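Local coordinates for protein 3-methylornithine synthase (Methanosarcina barkeri, PDB 3T7V) that isomerises L-lysine to (3R)-3-methyl-D-ornithine by radical SAM chemistry, using a [4Fe-4S] cluster and S-adenosylmethionine, in the biosynthesis of pyrrolysine, at residues Ala153-Ala158 / Val191-Phe196. Numbering follows the deposited sequence.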
loop_
_atom_site.group_PDB
_atom_site.type_symbol
_atom_site.label_atom_id
_atom_site.label_comp_id
_atom_site.label_asym_id
_atom_site.label_seq_id
_atom_site.Cartn_x
_atom_site.Cartn_y
_atom_site.Cartn_z
ATOM N N ALA A 153 -7.973 4.591 21.295
ATOM C CA ALA A 153 -9.257 4.035 21.662
ATOM C C ALA A 153 -10.034 3.622 20.398
ATOM O O ALA A 153 -10.771 2.652 20.390
ATOM C CB ALA A 153 -10.065 5.040 22.446
ATOM N N THR A 154 -9.946 4.438 19.333
ATOM C CA THR A 154 -10.706 4.099 18.125
ATOM C C THR A 154 -10.072 2.847 17.492
ATOM O O THR A 154 -10.814 1.980 17.003
ATOM C CB THR A 154 -10.670 5.240 17.160
ATOM O OG1 THR A 154 -11.175 6.376 17.867
ATOM C CG2 THR A 154 -11.593 4.978 15.940
ATOM N N LEU A 155 -8.738 2.756 17.487
ATOM C CA LEU A 155 -8.082 1.550 16.930
ATOM C C LEU A 155 -8.583 0.287 17.647
ATOM O O LEU A 155 -8.831 -0.777 17.047
ATOM C CB LEU A 155 -6.520 1.648 16.990
ATOM C CG LEU A 155 -5.953 2.686 15.992
ATOM C CD1 LEU A 155 -4.444 2.754 16.332
ATOM C CD2 LEU A 155 -6.233 2.239 14.535
ATOM N N LEU A 156 -8.681 0.384 18.979
ATOM C CA LEU A 156 -9.103 -0.781 19.775
ATOM C C LEU A 156 -10.565 -1.141 19.472
ATOM O O LEU A 156 -10.881 -2.346 19.253
ATOM C CB LEU A 156 -8.850 -0.339 21.240
ATOM C CG LEU A 156 -9.362 -1.027 22.390
ATOM C CD1 LEU A 156 -8.591 -0.397 23.590
ATOM C CD2 LEU A 156 -10.862 -0.968 22.492
ATOM N N LYS A 157 -11.438 -0.144 19.297
ATOM C CA LYS A 157 -12.833 -0.434 18.987
ATOM C C LYS A 157 -12.995 -1.012 17.570
ATOM O O LYS A 157 -13.841 -1.923 17.342
ATOM C CB LYS A 157 -13.679 0.794 19.164
ATOM C CG LYS A 157 -13.851 1.153 20.654
ATOM C CD LYS A 157 -14.543 2.508 20.677
ATOM C CE LYS A 157 -14.994 2.764 22.069
ATOM N NZ LYS A 157 -14.741 4.217 22.308
ATOM N N ALA A 158 -12.198 -0.492 16.646
ATOM C CA ALA A 158 -12.304 -1.027 15.286
ATOM C C ALA A 158 -11.808 -2.452 15.162
ATOM O O ALA A 158 -12.358 -3.219 14.386
ATOM C CB ALA A 158 -11.602 -0.125 14.304
ATOM N N VAL A 191 4.622 5.781 14.196
ATOM C CA VAL A 191 5.311 4.605 14.692
ATOM C C VAL A 191 4.563 4.018 15.891
ATOM O O VAL A 191 4.317 2.748 15.948
ATOM C CB VAL A 191 6.721 5.004 15.093
ATOM C CG1 VAL A 191 7.400 3.827 15.780
ATOM C CG2 VAL A 191 7.551 5.426 13.852
ATOM N N ASN A 192 4.156 4.864 16.834
ATOM C CA ASN A 192 3.514 4.412 18.045
ATOM C C ASN A 192 2.124 3.826 17.785
ATOM O O ASN A 192 1.684 2.874 18.485
ATOM C CB ASN A 192 3.466 5.589 19.060
ATOM C CG ASN A 192 4.834 5.888 19.643
ATOM O OD1 ASN A 192 5.740 5.105 19.555
ATOM N ND2 ASN A 192 4.994 7.081 20.166
ATOM N N ALA A 193 1.395 4.401 16.798
ATOM C CA ALA A 193 0.095 3.866 16.492
ATOM C C ALA A 193 0.215 2.452 15.879
ATOM O O ALA A 193 -0.607 1.577 16.212
ATOM C CB ALA A 193 -0.624 4.826 15.507
ATOM N N ARG A 194 1.222 2.243 15.015
ATOM C CA ARG A 194 1.378 0.881 14.483
ATOM C C ARG A 194 1.743 -0.078 15.604
ATOM O O ARG A 194 1.270 -1.209 15.577
ATOM C CB ARG A 194 2.412 0.879 13.358
ATOM C CG ARG A 194 1.893 1.569 12.084
ATOM C CD ARG A 194 2.831 1.273 10.871
ATOM N NE ARG A 194 4.196 1.675 11.134
ATOM C CZ ARG A 194 4.725 2.880 10.967
ATOM N NH1 ARG A 194 5.985 2.993 11.445
ATOM N NH2 ARG A 194 4.096 3.898 10.317
ATOM N N ARG A 195 2.547 0.351 16.569
ATOM C CA ARG A 195 2.896 -0.526 17.667
ATOM C C ARG A 195 1.693 -0.864 18.531
ATOM O O ARG A 195 1.481 -2.040 18.908
ATOM C CB ARG A 195 3.967 0.171 18.509
ATOM C CG ARG A 195 5.301 0.099 17.759
ATOM C CD ARG A 195 6.503 0.715 18.506
ATOM N NE ARG A 195 6.424 0.345 19.941
ATOM C CZ ARG A 195 5.926 1.122 20.924
ATOM N NH1 ARG A 195 5.511 2.374 20.651
ATOM N NH2 ARG A 195 5.902 0.686 22.156
ATOM N N PHE A 196 0.856 0.146 18.801
ATOM C CA PHE A 196 -0.354 -0.063 19.605
ATOM C C PHE A 196 -1.278 -1.049 18.861
ATOM O O PHE A 196 -1.871 -1.945 19.451
ATOM C CB PHE A 196 -1.078 1.271 19.871
ATOM C CG PHE A 196 -2.339 1.086 20.697
ATOM C CD1 PHE A 196 -2.233 0.988 22.080
ATOM C CD2 PHE A 196 -3.560 0.944 20.086
ATOM C CE1 PHE A 196 -3.404 0.790 22.859
ATOM C CE2 PHE A 196 -4.741 0.742 20.820
ATOM C CZ PHE A 196 -4.638 0.647 22.208
#
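Leu155 and Phe196 meet between two outer helices of the radical SAM TIM-barrel fold, helix 152-160 and helix 187-200. In the chain, helix 152-160 lies between strands 143-146 and 163-167, and helix 187-200 between strands 163-167 and 203-210; the three strands are parallel neighbours in the barrel. The helices run in roughly the same direction: the axes of the two short segments are inclined by 32° and 10.8 Å apart at closest approach. That is a wide spacing, and it is bridged mainly by apolar side chains, with no hydrogen bond across. Phe196 has CG anti to its own backbone N (chi1 180°), which extends the ring across the gap to helix 152-160. There the edge of the ring meets Leu156: CE2 lies 4.3 Å from Leu156 CB, which sits near the ring plane. Leu155 comes from the other helix, and its extended chi2 of 173° carries CD1 forward alongside the ring, which it approaches obliquely, at 4.3 Å from Phe196 CD2. Leu155 is buried, while Leu156 is exposed; Leu149, from a loop, also touches Ala193. The backbone of Leu155 is tied as well, its O accepting a hydrogen bond from Tyr202 OH. One turn before Phe196, Ala193 offers a small surface to the same leucine methyl: Leu155 CD1 is 4.4 Å from Ala193 CB and 4.0 Å from Ala193 O.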